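Local coordinates for hydroxylase (PDB 2OR0), which is probably a flavin-dependent hydroxylase related to acyl-CoA dehydrogenases, using reduced flavin and molecular oxygen to add one oxygen atom to its substrate, at residues T99-V104 with F154-D159; G103-E108 with S131-M136; Q162-G167 with T190-V195; E196-V201 with S209-V214. All blocks are in the same frame, centred on the assembly; numbering follows the deposited sequence.

Contact 1. Residues T99-V104 with F154-D159; sequences TGIVGV and FSSGTD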
loop_
_atom_site.group_PDB
_atom_site.type_symbol
_atom_site.label_atom_id
_atom_site.label_comp_id
_atom_site.label_asym_id
_atom_site.label_seq_id
_atom_site.Cartn_x
_atom_site.Cartn_y
_atom_site.Cartn_z
ATOM N N THR A 99 2.414 -2.773 5.932
ATOM C CA THR A 99 3.772 -2.311 5.546
ATOM C C THR A 99 3.768 -1.437 4.307
ATOM O O THR A 99 4.402 -0.380 4.289
ATOM C CB THR A 99 4.725 -3.484 5.333
ATOM O OG1 THR A 99 4.716 -4.312 6.493
ATOM C CG2 THR A 99 6.140 -2.982 5.101
ATOM N N GLY A 100 3.045 -1.865 3.276
ATOM C CA GLY A 100 2.886 -1.071 2.073
ATOM C C GLY A 100 2.095 0.222 2.152
ATOM O O GLY A 100 2.240 1.066 1.275
ATOM N N ILE A 101 1.242 0.373 3.173
ATOM C CA ILE A 101 0.414 1.576 3.361
ATOM C C ILE A 101 1.054 2.498 4.397
ATOM O O ILE A 101 1.349 3.645 4.112
ATOM C CB ILE A 101 -1.045 1.216 3.870
ATOM C CG1 ILE A 101 -1.794 0.351 2.864
ATOM C CG2 ILE A 101 -1.858 2.479 4.192
ATOM C CD1 ILE A 101 -2.806 1.110 1.985
ATOM N N VAL A 102 1.216 1.990 5.611
ATOM C CA VAL A 102 1.810 2.740 6.705
ATOM C C VAL A 102 3.264 3.105 6.309
ATOM O O VAL A 102 3.717 4.215 6.587
ATOM C CB VAL A 102 1.740 1.959 8.036
ATOM C CG1 VAL A 102 2.383 2.727 9.181
ATOM C CG2 VAL A 102 0.282 1.656 8.415
ATOM N N GLY A 103 3.934 2.190 5.584
ATOM C CA GLY A 103 5.281 2.408 5.058
ATOM C C GLY A 103 5.486 3.511 4.044
ATOM O O GLY A 103 6.616 3.963 3.844
ATOM N N VAL A 104 4.420 3.945 3.383
ATOM C CA VAL A 104 4.520 5.032 2.433
ATOM C C VAL A 104 4.401 6.428 3.084
ATOM O O VAL A 104 4.851 7.446 2.520
ATOM C CB VAL A 104 3.482 4.837 1.292
ATOM C CG1 VAL A 104 3.195 6.132 0.564
ATOM C CG2 VAL A 104 4.025 3.811 0.299
ATOM N N PHE A 154 -11.354 2.646 5.808
ATOM C CA PHE A 154 -10.161 1.936 5.327
ATOM C C PHE A 154 -8.868 2.523 5.925
ATOM O O PHE A 154 -7.875 2.675 5.212
ATOM C CB PHE A 154 -10.093 1.939 3.781
ATOM C CG PHE A 154 -9.584 0.634 3.143
ATOM C CD1 PHE A 154 -10.247 0.090 2.021
ATOM C CD2 PHE A 154 -8.419 -0.019 3.601
ATOM C CE1 PHE A 154 -9.764 -1.097 1.384
ATOM C CE2 PHE A 154 -7.951 -1.204 2.989
ATOM C CZ PHE A 154 -8.617 -1.741 1.884
ATOM N N SER A 155 -8.878 2.826 7.227
ATOM C CA SER A 155 -7.663 3.307 7.899
ATOM C C SER A 155 -6.789 2.131 8.347
ATOM O O SER A 155 -6.862 1.698 9.492
ATOM C CB SER A 155 -8.024 4.214 9.084
ATOM O OG SER A 155 -6.860 4.759 9.699
ATOM N N SER A 156 -5.956 1.608 7.439
ATOM C CA SER A 156 -5.227 0.354 7.688
ATOM C C SER A 156 -4.243 0.477 8.840
ATOM O O SER A 156 -3.511 1.458 8.906
ATOM C CB SER A 156 -4.466 -0.088 6.419
ATOM O OG SER A 156 -5.357 -0.243 5.340
ATOM N N GLY A 157 -4.205 -0.526 9.724
ATOM C CA GLY A 157 -3.239 -0.559 10.832
ATOM C C GLY A 157 -3.477 0.500 11.911
ATOM O O GLY A 157 -2.624 0.721 12.762
ATOM N N THR A 158 -4.651 1.135 11.886
ATOM C CA THR A 158 -4.916 2.357 12.656
ATOM C C THR A 158 -4.749 2.236 14.182
ATOM O O THR A 158 -4.293 3.191 14.823
ATOM C CB THR A 158 -6.284 2.996 12.262
ATOM O OG1 THR A 158 -6.267 4.390 12.565
ATOM C CG2 THR A 158 -7.480 2.320 12.942
ATOM N N ASP A 159 -5.088 1.070 14.744
ATOM C CA ASP A 159 -4.898 0.815 16.176
ATOM C C ASP A 159 -3.441 0.939 16.613
ATOM O O ASP A 159 -3.156 1.082 17.810
ATOM C CB ASP A 159 -5.401 -0.586 16.556
ATOM C CG ASP A 159 -6.912 -0.727 16.403
ATOM O OD1 ASP A 159 -7.642 0.042 17.059
ATOM O OD2 ASP A 159 -7.369 -1.599 15.623
#
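A type II beta turn, S155 to T158, follows strand 145-155 and meets the last turn of helix 93-102 through S156, I101 and V102. The contact is small and made by weak packing alone. I101 offers its short branch: CG2 lies 4.3 Å from CB of S156. V102 comes in beside it. Its CG1 is anti to the backbone N (chi1 179°), which leaves CG2 anti to the carbonyl carbon and aimed at the turn. CG2 of V102 stops 3.8 Å from the carbonyl O of S156. G157 holds the third position of the turn, where a positive phi (69°) suits glycine. A side chain there would also be tight, because a modelled CB would fall about 3.5 Å from V102 CG2. The turn is closed by a weak backbone bond, from T158 N to S155 O at 3.3 Å. In fold terms, this is a buried seam between the N-terminal helices and the beta domain, consistent with the acyl-CoA dehydrogenase fold, in which a middle beta domain lies between two helical ones. The hydroxyl of S156 finds its partners outside the two segments. Its OG lies in the plane of the F154 ring, at the ring edge, 3.5 Å from CD2 of F154. That hydroxyl is hydrogen-bonded to S209 OG and also to W97 NE1, so it ties the turn both to the loop before strand 210-214 and to an earlier turn of the same helix. S155 faces away from the helix, and its OG pairs with S131 O.

Contact 2. Residues G103-E108 with S131-M136; sequences GVHPWE and SPYAPM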
loop_
_atom_site.group_PDB
_atom_site.type_symbol
_atom_site.label_atom_id
_atom_site.label_comp_id
_atom_site.label_asym_id
_atom_site.label_seq_id
_atom_site.Cartn_x
_atom_site.Cartn_y
_atom_site.Cartn_z
ATOM N N GLY A 103 3.934 2.190 5.584
ATOM C CA GLY A 103 5.281 2.408 5.058
ATOM C C GLY A 103 5.486 3.511 4.044
ATOM O O GLY A 103 6.616 3.963 3.844
ATOM N N VAL A 104 4.420 3.945 3.383
ATOM C CA VAL A 104 4.520 5.032 2.433
ATOM C C VAL A 104 4.401 6.428 3.084
ATOM O O VAL A 104 4.851 7.446 2.520
ATOM C CB VAL A 104 3.482 4.837 1.292
ATOM C CG1 VAL A 104 3.195 6.132 0.564
ATOM C CG2 VAL A 104 4.025 3.811 0.299
ATOM N N HIS A 105 3.773 6.480 4.258
ATOM C CA HIS A 105 3.531 7.763 4.927
ATOM C C HIS A 105 4.830 8.545 5.267
ATOM O O HIS A 105 4.843 9.765 5.075
ATOM C CB HIS A 105 2.602 7.595 6.135
ATOM C CG HIS A 105 1.263 7.010 5.781
ATOM N ND1 HIS A 105 0.635 6.063 6.556
ATOM C CD2 HIS A 105 0.457 7.206 4.710
ATOM C CE1 HIS A 105 -0.509 5.715 5.993
ATOM N NE2 HIS A 105 -0.637 6.391 4.867
ATOM N N PRO A 106 5.906 7.848 5.733
ATOM C CA PRO A 106 7.191 8.514 5.972
ATOM C C PRO A 106 7.765 9.119 4.704
ATOM O O PRO A 106 8.478 10.121 4.766
ATOM C CB PRO A 106 8.096 7.377 6.444
ATOM C CG PRO A 106 7.166 6.390 7.054
ATOM C CD PRO A 106 5.995 6.420 6.108
ATOM N N TRP A 107 7.451 8.526 3.555
ATOM C CA TRP A 107 7.940 9.052 2.301
ATOM C C TRP A 107 7.354 10.450 2.037
ATOM O O TRP A 107 8.085 11.388 1.684
ATOM C CB TRP A 107 7.679 8.064 1.147
ATOM C CG TRP A 107 8.177 8.579 -0.153
ATOM C CD1 TRP A 107 9.453 8.454 -0.667
ATOM C CD2 TRP A 107 7.419 9.306 -1.125
ATOM N NE1 TRP A 107 9.516 9.079 -1.889
ATOM C CE2 TRP A 107 8.293 9.617 -2.188
ATOM C CE3 TRP A 107 6.079 9.738 -1.194
ATOM C CZ2 TRP A 107 7.874 10.335 -3.314
ATOM C CZ3 TRP A 107 5.666 10.443 -2.304
ATOM C CH2 TRP A 107 6.552 10.730 -3.357
ATOM N N GLU A 108 6.039 10.596 2.204
ATOM C CA GLU A 108 5.411 11.889 1.974
ATOM C C GLU A 108 5.790 12.908 3.082
ATOM O O GLU A 108 6.041 14.061 2.788
ATOM C CB GLU A 108 3.893 11.790 1.849
ATOM C CG GLU A 108 3.257 13.149 1.531
ATOM C CD GLU A 108 1.771 13.079 1.251
ATOM O OE1 GLU A 108 1.227 11.961 1.130
ATOM O OE2 GLU A 108 1.137 14.144 1.147
ATOM N N SER A 131 -3.632 6.129 7.467
ATOM C CA SER A 131 -4.309 6.730 6.331
ATOM C C SER A 131 -5.817 6.817 6.646
ATOM O O SER A 131 -6.248 6.559 7.776
ATOM C CB SER A 131 -4.077 5.825 5.092
ATOM O OG SER A 131 -4.643 4.512 5.289
ATOM N N PRO A 132 -6.656 7.050 5.618
ATOM C CA PRO A 132 -6.539 7.229 4.159
ATOM C C PRO A 132 -6.386 8.639 3.617
ATOM O O PRO A 132 -6.854 9.613 4.216
ATOM C CB PRO A 132 -7.864 6.672 3.659
ATOM C CG PRO A 132 -8.837 7.158 4.720
ATOM C CD PRO A 132 -8.079 7.062 6.041
ATOM N N TYR A 133 -5.785 8.719 2.434
ATOM C CA TYR A 133 -5.728 9.955 1.664
ATOM C C TYR A 133 -7.045 10.356 1.012
ATOM O O TYR A 133 -7.149 11.483 0.546
ATOM C CB TYR A 133 -4.685 9.834 0.561
ATOM C CG TYR A 133 -3.273 9.766 1.078
ATOM C CD1 TYR A 133 -2.699 10.849 1.723
ATOM C CD2 TYR A 133 -2.504 8.606 0.910
ATOM C CE1 TYR A 133 -1.388 10.792 2.188
ATOM C CE2 TYR A 133 -1.174 8.545 1.362
ATOM C CZ TYR A 133 -0.623 9.653 2.002
ATOM O OH TYR A 133 0.687 9.606 2.475
ATOM N N ALA A 134 -8.023 9.447 0.934
ATOM C CA ALA A 134 -9.326 9.791 0.342
ATOM C C ALA A 134 -9.844 11.080 0.983
ATOM O O ALA A 134 -9.817 11.213 2.200
ATOM C CB ALA A 134 -10.348 8.657 0.512
ATOM N N PRO A 135 -10.272 12.046 0.158
ATOM C CA PRO A 135 -10.645 13.371 0.658
ATOM C C PRO A 135 -12.062 13.384 1.265
ATOM O O PRO A 135 -12.936 14.143 0.803
ATOM C CB PRO A 135 -10.581 14.228 -0.599
ATOM C CG PRO A 135 -10.966 13.302 -1.684
ATOM C CD PRO A 135 -10.395 11.956 -1.307
HETATM N N MSE A 136 -12.234 12.577 2.313
HETATM C CA MSE A 136 -13.536 12.332 2.929
HETATM C C MSE A 136 -13.938 13.389 3.951
HETATM O O MSE A 136 -15.030 13.353 4.510
HETATM C CB MSE A 136 -13.568 10.935 3.571
HETATM C CG MSE A 136 -13.797 9.793 2.580
HETATM SE SE MSE A 136 -15.123 10.294 1.242
HETATM C CE MSE A 136 -13.923 10.535 -0.297
#
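The rings of H105 and Y133 meet obliquely, with centroids 5.6 Å apart and planes at 71°. The two side chains point in opposing directions as they pass. The hydroxyl of Y133 therefore arrives at the edge of the imidazole, near its plane, with OH 3.3 Å from CD2 of H105. On another part of the same imidazole, CE1 of H105 lies 3.5 Å from the backbone N of S131, just before the cis peptide that leads into P132. H105 ND1 is hydrogen-bonded to M129 O, which helps to fix the turn of the ring. E108 comes alongside Y133 from the opposite direction. Its CG is anti to the backbone N (chi1 -177°), and the extended chain carries the carboxylate to the phenol. The carboxylate and ring planes are only 22° apart. Y133 OH donates a weak hydrogen bond to OE1 of E108 at 2.8 Å, while OE2 is bonded to H184 ND1, giving each oxygen of this buried acid a partner. A leucine in place of Y133 would probably leave E108 OE1 without this donor and open a gap beside the edge of H105. Around the trio, F254 of helix 250-277 meets Y133 edge-to-face, and F165 of strand 163-170 and H184 of strand 182-188 also pack on the phenol. The contact thus sits where short helix 105-109 reaches the loop between strands 129-130 and 137-142.

Contact 3. Residues Q162-G167 with T190-V195; sequences QWAFLG and TDYQIV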
loop_
_atom_site.group_PDB
_atom_site.type_symbol
_atom_site.label_atom_id
_atom_site.label_comp_id
_atom_site.label_asym_id
_atom_site.label_seq_id
_atom_site.Cartn_x
_atom_site.Cartn_y
_atom_site.Cartn_z
ATOM N N GLN A 162 -0.235 6.521 15.841
ATOM C CA GLN A 162 -0.417 7.619 16.793
ATOM C C GLN A 162 -0.718 8.943 16.103
ATOM O O GLN A 162 -0.969 9.947 16.762
ATOM C CB GLN A 162 0.788 7.717 17.745
ATOM C CG GLN A 162 0.789 6.624 18.852
ATOM C CD GLN A 162 -0.515 6.603 19.686
ATOM O OE1 GLN A 162 -0.951 7.638 20.232
ATOM N NE2 GLN A 162 -1.134 5.420 19.793
ATOM N N TRP A 163 -0.694 8.935 14.776
ATOM C CA TRP A 163 -1.047 10.086 13.958
ATOM C C TRP A 163 -1.807 9.567 12.726
ATOM O O TRP A 163 -1.695 8.389 12.379
ATOM C CB TRP A 163 0.203 10.844 13.492
ATOM C CG TRP A 163 1.000 11.511 14.607
ATOM C CD1 TRP A 163 1.840 10.900 15.495
ATOM C CD2 TRP A 163 1.012 12.903 14.940
ATOM N NE1 TRP A 163 2.380 11.825 16.359
ATOM C CE2 TRP A 163 1.884 13.062 16.047
ATOM C CE3 TRP A 163 0.369 14.035 14.415
ATOM C CZ2 TRP A 163 2.130 14.312 16.637
ATOM C CZ3 TRP A 163 0.629 15.278 14.985
ATOM C CH2 TRP A 163 1.502 15.401 16.087
ATOM N N ALA A 164 -2.543 10.449 12.057
ATOM C CA ALA A 164 -3.203 10.090 10.806
ATOM C C ALA A 164 -2.894 11.124 9.772
ATOM O O ALA A 164 -2.811 12.305 10.092
ATOM C CB ALA A 164 -4.701 9.993 10.990
ATOM N N PHE A 165 -2.736 10.655 8.538
ATOM C CA PHE A 165 -2.541 11.468 7.362
ATOM C C PHE A 165 -3.836 11.370 6.556
ATOM O O PHE A 165 -4.121 10.313 6.006
ATOM C CB PHE A 165 -1.419 10.828 6.547
ATOM C CG PHE A 165 -0.446 11.799 5.946
ATOM C CD1 PHE A 165 0.905 11.432 5.777
ATOM C CD2 PHE A 165 -0.845 13.068 5.541
ATOM C CE1 PHE A 165 1.831 12.325 5.226
ATOM C CE2 PHE A 165 0.100 13.967 4.985
ATOM C CZ PHE A 165 1.424 13.584 4.840
ATOM N N LEU A 166 -4.632 12.430 6.465
ATOM C CA LEU A 166 -5.966 12.292 5.865
ATOM C C LEU A 166 -6.187 13.267 4.743
ATOM O O LEU A 166 -5.613 14.354 4.761
ATOM C CB LEU A 166 -7.054 12.513 6.924
ATOM C CG LEU A 166 -6.963 11.676 8.196
ATOM C CD1 LEU A 166 -7.849 12.285 9.327
ATOM C CD2 LEU A 166 -7.317 10.187 7.886
ATOM N N GLY A 167 -7.038 12.906 3.783
ATOM C CA GLY A 167 -7.426 13.852 2.734
ATOM C C GLY A 167 -8.630 14.679 3.163
ATOM O O GLY A 167 -9.483 14.213 3.921
ATOM N N THR A 190 -5.080 11.774 19.529
ATOM C CA THR A 190 -5.864 12.534 20.480
ATOM C C THR A 190 -6.988 13.365 19.823
ATOM O O THR A 190 -8.017 13.668 20.464
ATOM C CB THR A 190 -4.908 13.424 21.322
ATOM O OG1 THR A 190 -5.495 13.620 22.610
ATOM C CG2 THR A 190 -4.639 14.752 20.645
ATOM N N ASP A 191 -6.806 13.713 18.547
ATOM C CA ASP A 191 -7.763 14.550 17.846
ATOM C C ASP A 191 -8.756 13.806 16.944
ATOM O O ASP A 191 -9.484 14.434 16.192
ATOM C CB ASP A 191 -7.035 15.624 17.050
ATOM C CG ASP A 191 -6.479 16.757 17.945
ATOM O OD1 ASP A 191 -6.804 16.797 19.160
ATOM O OD2 ASP A 191 -5.723 17.612 17.417
ATOM N N TYR A 192 -8.798 12.479 17.025
ATOM C CA TYR A 192 -9.828 11.723 16.273
ATOM C C TYR A 192 -10.280 10.478 17.002
ATOM O O TYR A 192 -9.735 10.109 18.040
ATOM C CB TYR A 192 -9.382 11.395 14.830
ATOM C CG TYR A 192 -8.071 10.611 14.727
ATOM C CD1 TYR A 192 -8.049 9.221 14.851
ATOM C CD2 TYR A 192 -6.865 11.267 14.498
ATOM C CE1 TYR A 192 -6.859 8.502 14.756
ATOM C CE2 TYR A 192 -5.672 10.570 14.407
ATOM C CZ TYR A 192 -5.669 9.185 14.535
ATOM O OH TYR A 192 -4.476 8.486 14.439
ATOM N N GLN A 193 -11.291 9.841 16.432
ATOM C CA GLN A 193 -11.919 8.682 17.028
ATOM C C GLN A 193 -11.857 7.530 16.021
ATOM O O GLN A 193 -12.202 7.697 14.858
ATOM C CB GLN A 193 -13.395 9.007 17.393
ATOM C CG GLN A 193 -14.209 7.806 17.914
ATOM C CD GLN A 193 -15.746 7.871 17.645
ATOM O OE1 GLN A 193 -16.503 6.952 18.046
ATOM N NE2 GLN A 193 -16.201 8.935 16.975
ATOM N N ILE A 194 -11.423 6.379 16.510
ATOM C CA ILE A 194 -11.410 5.121 15.761
ATOM C C ILE A 194 -12.772 4.467 16.016
ATOM O O ILE A 194 -13.124 4.203 17.168
ATOM C CB ILE A 194 -10.257 4.183 16.248
ATOM C CG1 ILE A 194 -8.872 4.794 15.943
ATOM C CG2 ILE A 194 -10.355 2.794 15.603
ATOM C CD1 ILE A 194 -7.670 4.055 16.607
ATOM N N VAL A 195 -13.548 4.238 14.964
ATOM C CA VAL A 195 -14.879 3.627 15.127
ATOM C C VAL A 195 -14.783 2.097 15.146
ATOM O O VAL A 195 -14.374 1.484 14.156
ATOM C CB VAL A 195 -15.863 4.141 14.067
ATOM C CG1 VAL A 195 -17.314 3.720 14.384
ATOM C CG2 VAL A 195 -15.784 5.640 13.972
#
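The backbones here stand well apart, with CA atoms 8.2 Å apart for Q162 and T190 and 8.7 Å apart for A164 and Y192. Segment 162-167 enters strand 163-170. Segment 190-195 leaves a short 3-10 turn at T190 and D191 and becomes strand 193-195. The two strands are not sheet neighbours, and one side chain, that of Y192, spans the distance. Its CG sits between the backbone N and the carbonyl carbon (chi1 57°), which throws the ring toward the start of strand 163-170. CE2 of Y192 rests 3.6 Å from CB of A164, and CZ of Y192 is 3.8 Å from the same methyl. The methyl meets the ring obliquely. Both strands belong to the mixed sheet of the beta domain, which resembles the middle domain of acyl-CoA dehydrogenases. Strand 163-170 pairs with 182-188, whereas 193-195 pairs with 210-214. The ring of Y192 thus bridges two parts of the sheet that backbone bonds do not join directly. L212 and V214 of strand 210-214 pack against the same tyrosine. Farther out, OH of Y192 lies 3.4 Å from the carbonyl carbon of W163, which sits near the ring plane. The W163 carbonyl O is 3.5 Å from Y192 OH, but the angle is too poor for a hydrogen bond. Replacing Y192 by alanine would probably take away the ring that rests on the A164 methyl and open a gap between strand 163-170 and the turn before 193-195. The indole of W163 packs on helix 114-121 and strand 182-188.

Contact 4. Residues E196-V201 with S209-V214; sequences EDTWDV and SKDLIV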
loop_
_atom_site.group_PDB
_atom_site.type_symbol
_atom_site.label_atom_id
_atom_site.label_comp_id
_atom_site.label_asym_id
_atom_site.label_seq_id
_atom_site.Cartn_x
_atom_site.Cartn_y
_atom_site.Cartn_z
ATOM N N GLU A 196 -15.152 1.483 16.277
ATOM C CA GLU A 196 -15.136 0.017 16.409
ATOM C C GLU A 196 -16.202 -0.655 15.540
ATOM O O GLU A 196 -17.202 -0.033 15.175
ATOM C CB GLU A 196 -15.311 -0.419 17.887
ATOM C CG GLU A 196 -14.085 -0.197 18.794
ATOM C CD GLU A 196 -12.761 -0.742 18.193
ATOM O OE1 GLU A 196 -12.708 -1.937 17.787
ATOM O OE2 GLU A 196 -11.777 0.031 18.130
ATOM N N ASP A 197 -15.971 -1.922 15.204
ATOM C CA ASP A 197 -16.918 -2.733 14.404
ATOM C C ASP A 197 -17.221 -2.188 13.002
ATOM O O ASP A 197 -18.311 -2.364 12.464
ATOM C CB ASP A 197 -18.203 -3.015 15.214
ATOM C CG ASP A 197 -17.895 -3.577 16.589
ATOM O OD1 ASP A 197 -17.221 -4.630 16.661
ATOM O OD2 ASP A 197 -18.283 -2.958 17.614
ATOM N N THR A 198 -16.242 -1.532 12.403
ATOM C CA THR A 198 -16.413 -0.971 11.074
ATOM C C THR A 198 -15.496 -1.706 10.053
ATOM O O THR A 198 -15.346 -1.290 8.916
ATOM C CB THR A 198 -16.094 0.522 11.082
ATOM O OG1 THR A 198 -14.780 0.722 11.643
ATOM C CG2 THR A 198 -17.173 1.309 11.897
ATOM N N TRP A 199 -14.890 -2.803 10.479
ATOM C CA TRP A 199 -14.044 -3.584 9.566
ATOM C C TRP A 199 -14.435 -5.071 9.618
ATOM O O TRP A 199 -13.630 -5.925 9.975
ATOM C CB TRP A 199 -12.557 -3.338 9.909
ATOM C CG TRP A 199 -11.566 -3.890 8.874
ATOM C CD1 TRP A 199 -10.623 -4.859 9.093
ATOM C CD2 TRP A 199 -11.471 -3.538 7.488
ATOM N NE1 TRP A 199 -9.914 -5.107 7.933
ATOM C CE2 TRP A 199 -10.418 -4.320 6.929
ATOM C CE3 TRP A 199 -12.175 -2.647 6.654
ATOM C CZ2 TRP A 199 -10.049 -4.232 5.581
ATOM C CZ3 TRP A 199 -11.806 -2.549 5.321
ATOM C CH2 TRP A 199 -10.746 -3.340 4.790
ATOM N N ASP A 200 -15.690 -5.378 9.305
ATOM C CA ASP A 200 -16.121 -6.770 9.229
ATOM C C ASP A 200 -16.267 -7.147 7.742
ATOM O O ASP A 200 -17.350 -7.056 7.152
ATOM C CB ASP A 200 -17.426 -6.956 10.020
ATOM C CG ASP A 200 -17.813 -8.418 10.193
ATOM O OD1 ASP A 200 -17.028 -9.312 9.813
ATOM O OD2 ASP A 200 -18.930 -8.662 10.711
ATOM N N VAL A 201 -15.141 -7.556 7.148
ATOM C CA VAL A 201 -14.966 -7.668 5.687
ATOM C C VAL A 201 -14.490 -9.064 5.254
ATOM O O VAL A 201 -14.044 -9.865 6.070
ATOM C CB VAL A 201 -13.943 -6.599 5.168
ATOM C CG1 VAL A 201 -14.499 -5.186 5.359
ATOM C CG2 VAL A 201 -12.550 -6.776 5.874
ATOM N N SER A 209 -8.655 -2.147 9.266
ATOM C CA SER A 209 -8.806 -0.900 8.544
ATOM C C SER A 209 -10.132 -0.188 8.874
ATOM O O SER A 209 -10.984 0.040 8.006
ATOM C CB SER A 209 -8.641 -1.127 7.043
ATOM O OG SER A 209 -7.401 -1.760 6.753
ATOM N N LYS A 210 -10.254 0.200 10.134
ATOM C CA LYS A 210 -11.466 0.818 10.701
ATOM C C LYS A 210 -11.725 2.238 10.194
ATOM O O LYS A 210 -10.836 2.861 9.597
ATOM C CB LYS A 210 -11.376 0.793 12.235
ATOM C CG LYS A 210 -11.494 -0.619 12.832
ATOM C CD LYS A 210 -10.979 -0.632 14.267
ATOM C CE LYS A 210 -10.789 -2.028 14.810
ATOM N NZ LYS A 210 -10.160 -1.931 16.162
ATOM N N ASP A 211 -12.965 2.705 10.378
ATOM C CA ASP A 211 -13.338 4.088 10.133
ATOM C C ASP A 211 -12.737 5.005 11.201
ATOM O O ASP A 211 -12.567 4.604 12.361
ATOM C CB ASP A 211 -14.870 4.255 10.179
ATOM C CG ASP A 211 -15.585 3.658 8.950
ATOM O OD1 ASP A 211 -14.980 2.872 8.152
ATOM O OD2 ASP A 211 -16.783 3.974 8.791
ATOM N N LEU A 212 -12.452 6.238 10.805
ATOM C CA LEU A 212 -12.068 7.306 11.725
ATOM C C LEU A 212 -13.072 8.449 11.601
ATOM O O LEU A 212 -13.494 8.781 10.498
ATOM C CB LEU A 212 -10.679 7.868 11.360
ATOM C CG LEU A 212 -9.397 7.022 11.284
ATOM C CD1 LEU A 212 -8.174 7.927 11.159
ATOM C CD2 LEU A 212 -9.223 6.068 12.461
ATOM N N ILE A 213 -13.409 9.069 12.733
ATOM C CA ILE A 213 -14.288 10.249 12.766
ATOM C C ILE A 213 -13.583 11.447 13.413
ATOM O O ILE A 213 -12.931 11.303 14.449
ATOM C CB ILE A 213 -15.609 9.976 13.545
ATOM C CG1 ILE A 213 -16.562 9.147 12.684
ATOM C CG2 ILE A 213 -16.355 11.305 13.860
ATOM C CD1 ILE A 213 -17.861 8.758 13.415
ATOM N N VAL A 214 -13.740 12.613 12.799
ATOM C CA VAL A 214 -13.311 13.885 13.387
ATOM C C VAL A 214 -14.535 14.814 13.491
ATOM O O VAL A 214 -15.233 15.038 12.491
ATOM C CB VAL A 214 -12.147 14.533 12.551
ATOM C CG1 VAL A 214 -11.671 15.846 13.184
ATOM C CG2 VAL A 214 -10.948 13.574 12.440
HETATM O O HOH W 1 -16.680 0.563 7.710
#
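E196 folds back at chi2 (-49°) while K210 stays extended, and this brings carboxylate and ammonium together. K210 NZ forms a salt bridge to OE1 of E196 at 3.0 Å, using the syn lone pair, with a weaker bond to OE2. D159 is a second acidic partner of the lysine. W199 has CG anti to its N (chi1 -169°), which lays the indole over S209. CB of S209 stands 3.5 Å above the centroid of the six-membered ring, almost on its normal, in a CH-pi contact. CG2 of V201 covers the opposite face, so the indole is packed between the two, while its NE1 bonds to L204 O. T198 meets the strand through OG1, which accepts a hydrogen bond from the backbone N-H of D211 at 3.0 Å, nearly straight (168°), and also pairs with V195 O. A water adds a bridge, giving protons to T198 O at 2.6 Å and to D211 OD1 at 2.9 Å. D211 OD2 is held by R151. The arrangement is that of a beta hairpin with a long connection: the loop leaving strand 193-195 folds back over strand 210-214, the antiparallel partner of that strand.

Overall arrangement
Contacts 1 and 2 start from the same stretch, where helix 93-102 gives way to helix 105-109, and their centres are about 8 Å apart. Both are buried near the middle of the chain and join N-terminal helices to the beta domain. Contact 3 and then contact 4 follow along the chain. They lie within the beta domain, each about 18 Å from the chain centre, and share the pairing of strands 193-195 and 210-214. Strand 145-155 neighbours 210-214, so contacts 1 and 4 are linked through the sheet and by the D159-K210 salt bridge. Contacts 2 and 3 touch where F165 and L166 pack on the loop at S131-Y133. Together they run from the helix-sheet interface to the more exposed 193-214 hairpin.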